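Local atomic coordinates of endoglucanase (Komagataeibacter sucrofermentans, PDB entry 6VC5), a protein that probably catalyses the endohydrolysis of (1->4)-beta-D-glucosidic linkages in cellulose, lichenin and cereal beta-D-glucans, as a member of glycosyl hydrolase family 8. Residues F219-I224 against N271-Y276; G191-P196 against S245-H250; Y156-S161 against P227-W232. All blocks are in the same frame, centred on the assembly; numbering follows the deposited sequence. Where two conformers were deposited one is given.

Contact 1: F219-I224 against N271-Y276; sequences FSYDAI and NAPPGY
Tyr276 pushes its ring into the bend of 219-224 and meets Ile224 with a face and Tyr221 with an edge. The Ile224 side is well packed. Ile224 CG1 sits 3.9 Å from the centroid of the Tyr276 ring and 10° off its normal, a CH-pi contact over the middle of the face. This branch runs anti to the backbone N of Ile224 (chi1 -178°), which carries it out over the ring. From there Ile224 CD1 reaches Tyr276 CD2 at 3.9 Å. The other branch, Ile224 CG2, meets Tyr276 CE1 at 4.0 Å.

The phenol end is closer still. Tyr276 OH lies over one face of Tyr221, toward the rim, and is 3.2 Å from Tyr221 CD1. The two rings form an offset edge-to-face pair, with centroids 5.6 Å apart and planes at 64°. The same oxygen is 3.1 Å from Ser220 C. It is near Ser220 O and Tyr221 N as well, but the angles are poor for bonding. Its hydrogen bond goes instead to Gly258 O, so this buried hydroxyl is satisfied. A leucine in place of Tyr276 would probably leave Gly258 O without this partner and open a gap beneath the Tyr221 ring.

The looser side is the partly exposed pair Tyr221 and Pro273. Here Tyr221 CE1 and Pro273 CD are 4.4 Å apart. On helix 300-313, Tyr301 touches Ile224 and Tyr276 and packs edge-to-face with Tyr221. The contact sets the loop entering helix 225-232 against the start of helix 274-282, within the (alpha/alpha)6 barrel fold of glycosyl hydrolase family 8.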
loop_
_atom_site.group_PDB
_atom_site.type_symbol
_atom_site.label_atom_id
_atom_site.label_comp_id
_atom_site.label_asym_id
_atom_site.label_seq_id
_atom_site.Cartn_x
_atom_site.Cartn_y
_atom_site.Cartn_z
ATOM N N PHE A 219 -1.376 8.228 13.530
ATOM C CA PHE A 219 -1.591 6.904 12.948
ATOM C C PHE A 219 -2.995 6.935 12.369
ATOM O O PHE A 219 -3.902 7.052 13.096
ATOM C CB PHE A 219 -1.526 5.822 14.046
ATOM C CG PHE A 219 -1.931 4.427 13.591
ATOM C CD1 PHE A 219 -1.026 3.560 13.081
ATOM C CD2 PHE A 219 -3.214 3.995 13.766
ATOM C CE1 PHE A 219 -1.392 2.293 12.721
ATOM C CE2 PHE A 219 -3.597 2.725 13.395
ATOM C CZ PHE A 219 -2.682 1.878 12.854
ATOM N N SER A 220 -3.130 6.834 11.055
ATOM C CA SER A 220 -4.421 6.936 10.413
ATOM C C SER A 220 -4.490 6.194 9.079
ATOM O O SER A 220 -4.145 5.059 9.014
ATOM C CB SER A 220 -4.895 8.397 10.302
ATOM O OG SER A 220 -4.303 9.140 9.298
ATOM N N TYR A 221 -4.936 6.875 8.047
ATOM C CA TYR A 221 -5.359 6.218 6.842
ATOM C C TYR A 221 -4.244 5.610 6.006
ATOM O O TYR A 221 -4.489 4.763 5.209
ATOM C CB TYR A 221 -6.214 7.181 6.024
ATOM C CG TYR A 221 -7.443 7.590 6.771
ATOM C CD1 TYR A 221 -8.555 6.823 6.732
ATOM C CD2 TYR A 221 -7.464 8.719 7.552
ATOM C CE1 TYR A 221 -9.679 7.169 7.421
ATOM C CE2 TYR A 221 -8.592 9.064 8.265
ATOM C CZ TYR A 221 -9.693 8.287 8.185
ATOM O OH TYR A 221 -10.868 8.555 8.834
ATOM N N ASP A 222 -3.014 6.061 6.224
ATOM C CA ASP A 222 -1.849 5.418 5.627
ATOM C C ASP A 222 -1.305 4.282 6.502
ATOM O O ASP A 222 -1.170 3.157 6.069
ATOM C CB ASP A 222 -0.702 6.432 5.454
ATOM C CG ASP A 222 -0.977 7.515 4.407
ATOM O OD1 ASP A 222 -1.690 8.483 4.721
ATOM O OD2 ASP A 222 -0.422 7.448 3.305
ATOM N N ALA A 223 -1.061 4.602 7.764
ATOM C CA ALA A 223 -0.367 3.706 8.666
ATOM C C ALA A 223 -1.127 2.422 8.956
ATOM O O ALA A 223 -0.542 1.452 9.320
ATOM C CB ALA A 223 0.034 4.410 9.957
ATOM N N ILE A 224 -2.421 2.430 8.719
ATOM C CA ILE A 224 -3.226 1.276 9.052
ATOM C C ILE A 224 -2.895 0.187 8.057
ATOM O O ILE A 224 -2.981 -0.966 8.428
ATOM C CB ILE A 224 -4.737 1.606 8.878
ATOM C CG1 ILE A 224 -5.642 0.437 9.270
ATOM C CG2 ILE A 224 -5.035 1.971 7.433
ATOM C CD1 ILE A 224 -5.572 0.122 10.740
ATOM N N ASN A 271 -15.598 7.188 14.271
ATOM C CA ASN A 271 -14.977 5.875 14.203
ATOM C C ASN A 271 -14.478 5.602 12.786
ATOM O O ASN A 271 -14.890 6.234 11.807
ATOM C CB ASN A 271 -15.962 4.779 14.619
ATOM C CG ASN A 271 -16.515 4.975 16.020
ATOM O OD1 ASN A 271 -15.779 5.213 16.983
ATOM N ND2 ASN A 271 -17.831 4.842 16.143
ATOM N N ALA A 272 -13.578 4.630 12.699
ATOM C CA ALA A 272 -12.978 4.227 11.449
ATOM C C ALA A 272 -13.990 3.523 10.553
ATOM O O ALA A 272 -15.009 3.015 11.026
ATOM C CB ALA A 272 -11.857 3.245 11.760
ATOM N N PRO A 273 -13.717 3.464 9.253
ATOM C CA PRO A 273 -14.553 2.661 8.357
ATOM C C PRO A 273 -14.305 1.177 8.557
ATOM O O PRO A 273 -13.338 0.776 9.227
ATOM C CB PRO A 273 -14.079 3.106 6.969
ATOM C CG PRO A 273 -12.623 3.413 7.187
ATOM C CD PRO A 273 -12.576 4.079 8.544
ATOM N N PRO A 274 -15.153 0.323 7.971
ATOM C CA PRO A 274 -14.996 -1.133 8.147
ATOM C C PRO A 274 -13.669 -1.690 7.679
ATOM O O PRO A 274 -13.258 -2.746 8.177
ATOM C CB PRO A 274 -16.151 -1.718 7.320
ATOM C CG PRO A 274 -17.164 -0.637 7.259
ATOM C CD PRO A 274 -16.428 0.669 7.316
ATOM N N GLY A 275 -12.986 -1.043 6.735
ATOM C CA GLY A 275 -11.678 -1.541 6.343
ATOM C C GLY A 275 -10.692 -1.621 7.497
ATOM O O GLY A 275 -9.820 -2.502 7.518
ATOM N N TYR A 276 -10.782 -0.697 8.469
ATOM C CA TYR A 276 -9.884 -0.828 9.616
ATOM C C TYR A 276 -10.216 -2.070 10.427
ATOM O O TYR A 276 -9.325 -2.712 10.991
ATOM C CB TYR A 276 -10.017 0.352 10.575
ATOM C CG TYR A 276 -9.308 1.622 10.224
ATOM C CD1 TYR A 276 -9.255 2.099 8.917
ATOM C CD2 TYR A 276 -8.732 2.397 11.226
ATOM C CE1 TYR A 276 -8.626 3.319 8.623
ATOM C CE2 TYR A 276 -8.109 3.615 10.942
ATOM C CZ TYR A 276 -8.064 4.069 9.643
ATOM O OH TYR A 276 -7.456 5.271 9.351
#

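Contact 2: G191-P196 against S245-H250; sequences GEWKLP and SRFWNH
Trp193 and Phe247 mark the closest backbone approach, with CA atoms 6.3 Å apart, where the type I turn from Gly191 to Lys194 lies beside helix 238-251. Trp193 carries most of the contact. Phe247 comes edge-on to one face of its indole. Phe247 CD1 is 3.6 Å from Trp193 CG, and the Phe247 plane is turned 63° from the five-membered ring. The opposite face of the indole is covered by Glu192 CG from within the turn.

The far end of the indole reaches the exposed His250. Trp193 CH2 lies over one face of the imidazole, 3.4 Å from His250 CG. The planes differ by 47°, so this pair is oblique. With chi1 at -179°, the His250 ring swings away from its own backbone N and out to the indole. Trp193 CZ3 also approaches the backbone at Arg246 O.

Leu195 packs on the buried side. Leu195 CD1 stands over a face of Phe247, 4.0 Å from the ring centroid, in a CH-pi contact. Leu195 also touches Phe244 of the same helix and Phe219 of strand 218-219. The guanidinium of Arg246 pairs with Asp243 in a salt bridge. Trp193, Phe247 and His250 make an aromatic cluster in which the type I turn, with its G1 beta bulge, lays Trp193 against two side chains of the helix.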
loop_
_atom_site.group_PDB
_atom_site.type_symbol
_atom_site.label_atom_id
_atom_site.label_comp_id
_atom_site.label_asym_id
_atom_site.label_seq_id
_atom_site.Cartn_x
_atom_site.Cartn_y
_atom_site.Cartn_z
ATOM N N GLY A 191 4.244 7.381 20.903
ATOM C CA GLY A 191 3.044 7.579 21.687
ATOM C C GLY A 191 2.790 6.426 22.627
ATOM O O GLY A 191 3.526 5.435 22.676
ATOM N N GLU A 192 1.696 6.573 23.388
ATOM C CA GLU A 192 1.337 5.596 24.408
ATOM C C GLU A 192 1.002 4.222 23.831
ATOM O O GLU A 192 1.080 3.227 24.560
ATOM C CB GLU A 192 0.164 6.109 25.243
ATOM C CG GLU A 192 -1.117 6.332 24.438
ATOM C CD GLU A 192 -2.010 7.392 25.067
ATOM O OE1 GLU A 192 -1.752 8.598 24.858
ATOM O OE2 GLU A 192 -2.966 7.015 25.774
ATOM N N TRP A 193 0.616 4.137 22.557
ATOM C CA TRP A 193 0.295 2.865 21.925
ATOM C C TRP A 193 1.441 2.304 21.096
ATOM O O TRP A 193 1.317 1.193 20.559
ATOM C CB TRP A 193 -0.941 3.018 21.038
ATOM C CG TRP A 193 -2.115 3.543 21.779
ATOM C CD1 TRP A 193 -2.697 4.771 21.642
ATOM C CD2 TRP A 193 -2.856 2.848 22.784
ATOM N NE1 TRP A 193 -3.772 4.878 22.505
ATOM C CE2 TRP A 193 -3.890 3.709 23.213
ATOM C CE3 TRP A 193 -2.756 1.572 23.352
ATOM C CZ2 TRP A 193 -4.806 3.343 24.207
ATOM C CZ3 TRP A 193 -3.682 1.202 24.337
ATOM C CH2 TRP A 193 -4.690 2.088 24.749
ATOM N N LYS A 194 2.540 3.049 20.962
ATOM C CA LYS A 194 3.722 2.601 20.232
ATOM C C LYS A 194 3.361 2.225 18.795
ATOM O O LYS A 194 3.628 1.119 18.324
ATOM C CB LYS A 194 4.434 1.458 20.961
ATOM C CG LYS A 194 4.808 1.793 22.393
ATOM C CD LYS A 194 4.846 0.549 23.268
ATOM C CE LYS A 194 6.253 -0.012 23.352
ATOM N NZ LYS A 194 6.628 -0.351 24.753
ATOM N N LEU A 195 2.741 3.190 18.095
ATOM C CA LEU A 195 2.233 2.990 16.745
ATOM C C LEU A 195 3.132 3.674 15.720
ATOM O O LEU A 195 3.748 4.709 16.002
ATOM C CB LEU A 195 0.825 3.593 16.626
ATOM C CG LEU A 195 -0.267 2.864 17.422
ATOM C CD1 LEU A 195 -1.486 3.744 17.600
ATOM C CD2 LEU A 195 -0.664 1.538 16.746
ATOM N N PRO A 196 3.186 3.143 14.502
ATOM C CA PRO A 196 3.908 3.838 13.438
ATOM C C PRO A 196 3.124 5.038 12.963
ATOM O O PRO A 196 1.871 5.025 12.971
ATOM C CB PRO A 196 4.017 2.771 12.335
ATOM C CG PRO A 196 2.749 1.941 12.525
ATOM C CD PRO A 196 2.517 1.917 14.028
ATOM N N SER A 245 -2.442 -5.574 19.147
ATOM C CA SER A 245 -3.587 -6.215 19.792
ATOM C C SER A 245 -4.088 -5.393 20.973
ATOM O O SER A 245 -5.302 -5.230 21.151
ATOM C CB SER A 245 -3.211 -7.627 20.249
ATOM O OG SER A 245 -2.899 -8.461 19.144
ATOM N N ARG A 246 -3.168 -4.851 21.777
ATOM C CA ARG A 246 -3.571 -4.032 22.916
ATOM C C ARG A 246 -4.323 -2.796 22.455
ATOM O O ARG A 246 -5.295 -2.371 23.094
ATOM C CB ARG A 246 -2.337 -3.616 23.717
ATOM C CG ARG A 246 -2.297 -4.214 25.100
ATOM C CD ARG A 246 -1.099 -3.714 25.881
ATOM N NE ARG A 246 0.156 -3.931 25.166
ATOM C CZ ARG A 246 0.727 -5.120 24.994
ATOM N NH1 ARG A 246 1.878 -5.219 24.339
ATOM N NH2 ARG A 246 0.152 -6.209 25.480
ATOM N N PHE A 247 -3.887 -2.217 21.337
ATOM C CA PHE A 247 -4.538 -1.041 20.778
ATOM C C PHE A 247 -5.950 -1.365 20.283
ATOM O O PHE A 247 -6.919 -0.699 20.668
ATOM C CB PHE A 247 -3.659 -0.476 19.655
ATOM C CG PHE A 247 -4.273 0.675 18.917
ATOM C CD1 PHE A 247 -4.465 1.895 19.548
ATOM C CD2 PHE A 247 -4.641 0.542 17.590
ATOM C CE1 PHE A 247 -5.029 2.958 18.875
ATOM C CE2 PHE A 247 -5.211 1.604 16.909
ATOM C CZ PHE A 247 -5.402 2.810 17.549
ATOM N N TRP A 248 -6.094 -2.388 19.431
ATOM C CA TRP A 248 -7.424 -2.695 18.911
ATOM C C TRP A 248 -8.393 -3.009 20.040
ATOM O O TRP A 248 -9.552 -2.583 20.013
ATOM C CB TRP A 248 -7.411 -3.908 17.986
ATOM C CG TRP A 248 -6.390 -3.985 16.900
ATOM C CD1 TRP A 248 -5.598 -5.065 16.626
ATOM C CD2 TRP A 248 -6.115 -3.016 15.880
ATOM N NE1 TRP A 248 -4.821 -4.813 15.530
ATOM C CE2 TRP A 248 -5.116 -3.567 15.048
ATOM C CE3 TRP A 248 -6.596 -1.734 15.599
ATOM C CZ2 TRP A 248 -4.583 -2.879 13.953
ATOM C CZ3 TRP A 248 -6.068 -1.049 14.504
ATOM C CH2 TRP A 248 -5.071 -1.624 13.702
ATOM N N ASN A 249 -7.952 -3.800 21.013
ATOM C CA ASN A 249 -8.853 -4.266 22.057
ATOM C C ASN A 249 -9.195 -3.191 23.082
ATOM O O ASN A 249 -10.238 -3.298 23.741
ATOM C CB ASN A 249 -8.267 -5.515 22.707
ATOM C CG ASN A 249 -8.378 -6.725 21.804
ATOM O OD1 ASN A 249 -9.471 -7.084 21.375
ATOM N ND2 ASN A 249 -7.246 -7.351 21.497
ATOM N N HIS A 250 -8.369 -2.151 23.213
ATOM C CA HIS A 250 -8.729 -1.035 24.084
ATOM C C HIS A 250 -9.966 -0.314 23.579
ATOM O O HIS A 250 -10.819 0.109 24.374
ATOM C CB HIS A 250 -7.588 -0.025 24.187
ATOM C CG HIS A 250 -7.903 1.133 25.085
ATOM N ND1 HIS A 250 -7.878 1.041 26.460
ATOM C CD2 HIS A 250 -8.243 2.413 24.798
ATOM C CE1 HIS A 250 -8.194 2.214 26.982
ATOM N NE2 HIS A 250 -8.422 3.063 25.996
#

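Contact 3: Y156-S161 against P227-W232; sequences YYVMPS and PLYLSW
Pro160 and Val158 make the two CH-pi contacts here, each over the face of a different aromatic ring. Pro160 CG lies 3.4 Å from the centroid of the five-membered ring of Trp232 and 12° off its normal. This is a close fit, with the proline ring crossing the indole at about a right angle. Val158 uses its backbone instead. Its CA stands 4.0 Å from the centroid of the Tyr229 ring, 7° off the normal and so above the middle of the face.

Apolar side-chain contacts fill in around these. Both methyls of Val158 lie against the phenol end of Tyr229, with Val158 CG1 3.8 Å from Tyr229 CE1. Pro160 CD reaches Tyr229 CD1 at 3.9 Å, so the proline bridges the two aromatic residues. Met159 CG meets Leu230 CD2 more loosely, at 4.4 Å.

Contacts with backbone oxygens form the third group. Met159 CB is 3.9 Å from Tyr229 O, and Tyr157 O is 3.8 Å from Tyr229 CD2. These are packing contacts. The chain makes inverse gamma turns at Tyr157 and Val158, and Val158 is then the N-cap residue of helix 159-169.

Three helices surround the pair. Helix 90-106 supplies Leu95 to Tyr229 and Trp102 to Trp232. Helix 300-313 brings Ile311 and Ala312 to Trp232. Helix 172-187 places Met178 on Met159, and Leu182 and Ile185 on Leu230. Strand 134-137 is tied in by a hydrogen bond between Tyr157 OH and Leu137 N. The start of helix 159-169 and helix 225-232 thus meet among three other helices.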
loop_
_atom_site.group_PDB
_atom_site.type_symbol
_atom_site.label_atom_id
_atom_site.label_comp_id
_atom_site.label_asym_id
_atom_site.label_seq_id
_atom_site.Cartn_x
_atom_site.Cartn_y
_atom_site.Cartn_z
ATOM N N TYR A 156 4.142 2.427 2.549
ATOM C CA TYR A 156 4.531 2.165 1.171
ATOM C C TYR A 156 5.457 0.964 1.060
ATOM O O TYR A 156 5.778 0.552 -0.061
ATOM C CB TYR A 156 5.185 3.393 0.517
ATOM C CG TYR A 156 4.258 4.560 0.205
ATOM C CD1 TYR A 156 2.992 4.665 0.783
ATOM C CD2 TYR A 156 4.661 5.569 -0.657
ATOM C CE1 TYR A 156 2.160 5.752 0.512
ATOM C CE2 TYR A 156 3.841 6.653 -0.933
ATOM C CZ TYR A 156 2.599 6.745 -0.354
ATOM O OH TYR A 156 1.791 7.827 -0.639
ATOM N N TYR A 157 5.896 0.398 2.190
ATOM C CA TYR A 157 6.616 -0.876 2.197
ATOM C C TYR A 157 5.584 -1.977 1.991
ATOM O O TYR A 157 5.115 -2.634 2.927
ATOM C CB TYR A 157 7.370 -1.067 3.505
ATOM C CG TYR A 157 8.685 -0.331 3.594
ATOM C CD1 TYR A 157 9.886 -0.991 3.373
ATOM C CD2 TYR A 157 8.724 1.021 3.917
ATOM C CE1 TYR A 157 11.096 -0.326 3.469
ATOM C CE2 TYR A 157 9.930 1.700 4.014
ATOM C CZ TYR A 157 11.114 1.017 3.793
ATOM O OH TYR A 157 12.311 1.695 3.895
ATOM N N VAL A 158 5.197 -2.149 0.733
ATOM C CA VAL A 158 4.234 -3.177 0.355
ATOM C C VAL A 158 4.988 -4.498 0.409
ATOM O O VAL A 158 5.515 -4.979 -0.603
ATOM C CB VAL A 158 3.632 -2.867 -1.029
ATOM C CG1 VAL A 158 2.607 -3.932 -1.443
ATOM C CG2 VAL A 158 2.989 -1.472 -1.039
ATOM N N MET A 159 5.070 -5.073 1.605
ATOM C CA MET A 159 6.010 -6.169 1.826
ATOM C C MET A 159 5.823 -7.362 0.890
ATOM O O MET A 159 6.841 -7.889 0.415
ATOM C CB MET A 159 6.058 -6.549 3.314
ATOM C CG MET A 159 6.711 -5.483 4.218
ATOM S SD MET A 159 8.476 -5.175 3.882
ATOM C CE MET A 159 9.003 -4.368 5.423
ATOM N N PRO A 160 4.610 -7.826 0.566
ATOM C CA PRO A 160 4.495 -8.939 -0.401
ATOM C C PRO A 160 5.030 -8.597 -1.780
ATOM O O PRO A 160 5.419 -9.503 -2.536
ATOM C CB PRO A 160 2.987 -9.198 -0.462
ATOM C CG PRO A 160 2.477 -8.692 0.867
ATOM C CD PRO A 160 3.312 -7.503 1.198
ATOM N N SER A 161 5.042 -7.312 -2.142
ATOM C CA SER A 161 5.618 -6.924 -3.420
ATOM C C SER A 161 7.142 -6.942 -3.381
ATOM O O SER A 161 7.783 -7.347 -4.362
ATOM C CB SER A 161 5.116 -5.540 -3.823
ATOM O OG SER A 161 5.518 -5.276 -5.147
ATOM N N PRO A 227 0.378 -2.821 9.774
ATOM C CA PRO A 227 0.153 -4.146 10.371
ATOM C C PRO A 227 -0.371 -5.162 9.363
ATOM O O PRO A 227 -0.009 -6.342 9.443
ATOM C CB PRO A 227 -0.843 -3.860 11.510
ATOM C CG PRO A 227 -1.479 -2.534 11.144
ATOM C CD PRO A 227 -0.381 -1.767 10.474
ATOM N N LEU A 228 -1.162 -4.727 8.378
ATOM C CA LEU A 228 -1.652 -5.659 7.364
ATOM C C LEU A 228 -0.518 -6.218 6.507
ATOM O O LEU A 228 -0.420 -7.435 6.314
ATOM C CB LEU A 228 -2.709 -4.991 6.492
ATOM C CG LEU A 228 -3.343 -5.990 5.519
ATOM C CD1 LEU A 228 -4.136 -7.049 6.278
ATOM C CD2 LEU A 228 -4.218 -5.266 4.526
ATOM N N TYR A 229 0.354 -5.347 5.981
ATOM C CA TYR A 229 1.436 -5.832 5.122
ATOM C C TYR A 229 2.416 -6.707 5.895
ATOM O O TYR A 229 2.914 -7.704 5.354
ATOM C CB TYR A 229 2.162 -4.669 4.435
ATOM C CG TYR A 229 1.384 -4.014 3.306
ATOM C CD1 TYR A 229 0.739 -4.786 2.343
ATOM C CD2 TYR A 229 1.325 -2.623 3.187
ATOM C CE1 TYR A 229 0.037 -4.198 1.310
ATOM C CE2 TYR A 229 0.622 -2.031 2.148
ATOM C CZ TYR A 229 -0.018 -2.827 1.223
ATOM O OH TYR A 229 -0.719 -2.252 0.184
ATOM N N LEU A 230 2.711 -6.350 7.155
ATOM C CA LEU A 230 3.613 -7.162 7.971
ATOM C C LEU A 230 3.014 -8.533 8.248
ATOM O O LEU A 230 3.713 -9.552 8.158
ATOM C CB LEU A 230 3.914 -6.454 9.289
ATOM C CG LEU A 230 4.775 -5.197 9.199
ATOM C CD1 LEU A 230 4.921 -4.576 10.592
ATOM C CD2 LEU A 230 6.128 -5.517 8.594
ATOM N N SER A 231 1.724 -8.583 8.580
ATOM C CA SER A 231 1.073 -9.873 8.805
ATOM C C SER A 231 1.062 -10.707 7.528
ATOM O O SER A 231 1.412 -11.896 7.540
ATOM C CB SER A 231 -0.349 -9.655 9.315
ATOM O OG SER A 231 -0.951 -10.903 9.612
ATOM N N TRP A 232 0.675 -10.088 6.413
ATOM C CA TRP A 232 0.570 -10.786 5.134
ATOM C C TRP A 232 1.906 -11.408 4.733
ATOM O O TRP A 232 1.954 -12.553 4.265
ATOM C CB TRP A 232 0.109 -9.739 4.122
ATOM C CG TRP A 232 -0.180 -10.133 2.709
ATOM C CD1 TRP A 232 0.058 -11.330 2.094
ATOM C CD2 TRP A 232 -0.757 -9.278 1.724
ATOM N NE1 TRP A 232 -0.351 -11.266 0.770
ATOM C CE2 TRP A 232 -0.851 -10.012 0.526
ATOM C CE3 TRP A 232 -1.216 -7.956 1.747
ATOM C CZ2 TRP A 232 -1.375 -9.462 -0.644
ATOM C CZ3 TRP A 232 -1.733 -7.411 0.590
ATOM C CH2 TRP A 232 -1.815 -8.166 -0.590
#

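Contact 3 lies deepest, its centre about 7 Å from that of the chain. Contact 1 is also buried but farther out, and contact 2 is partly open to solvent, its centre about 21 Å from that of the chain. Contacts 1 and 3 deal with the same helix: 219-224 leads into helix 225-232, and 227-232 forms most of it. Contact 2 uses the next helix, 238-251. Trp248 of that helix touches both Ile224 and Pro227, and Phe219 touches Leu195 and Pro196. Aliphatic groups rest on aromatic faces in all three. The difference lies in the buried, bonded hydroxyl of contact 1 and the exposed histidine of contact 2.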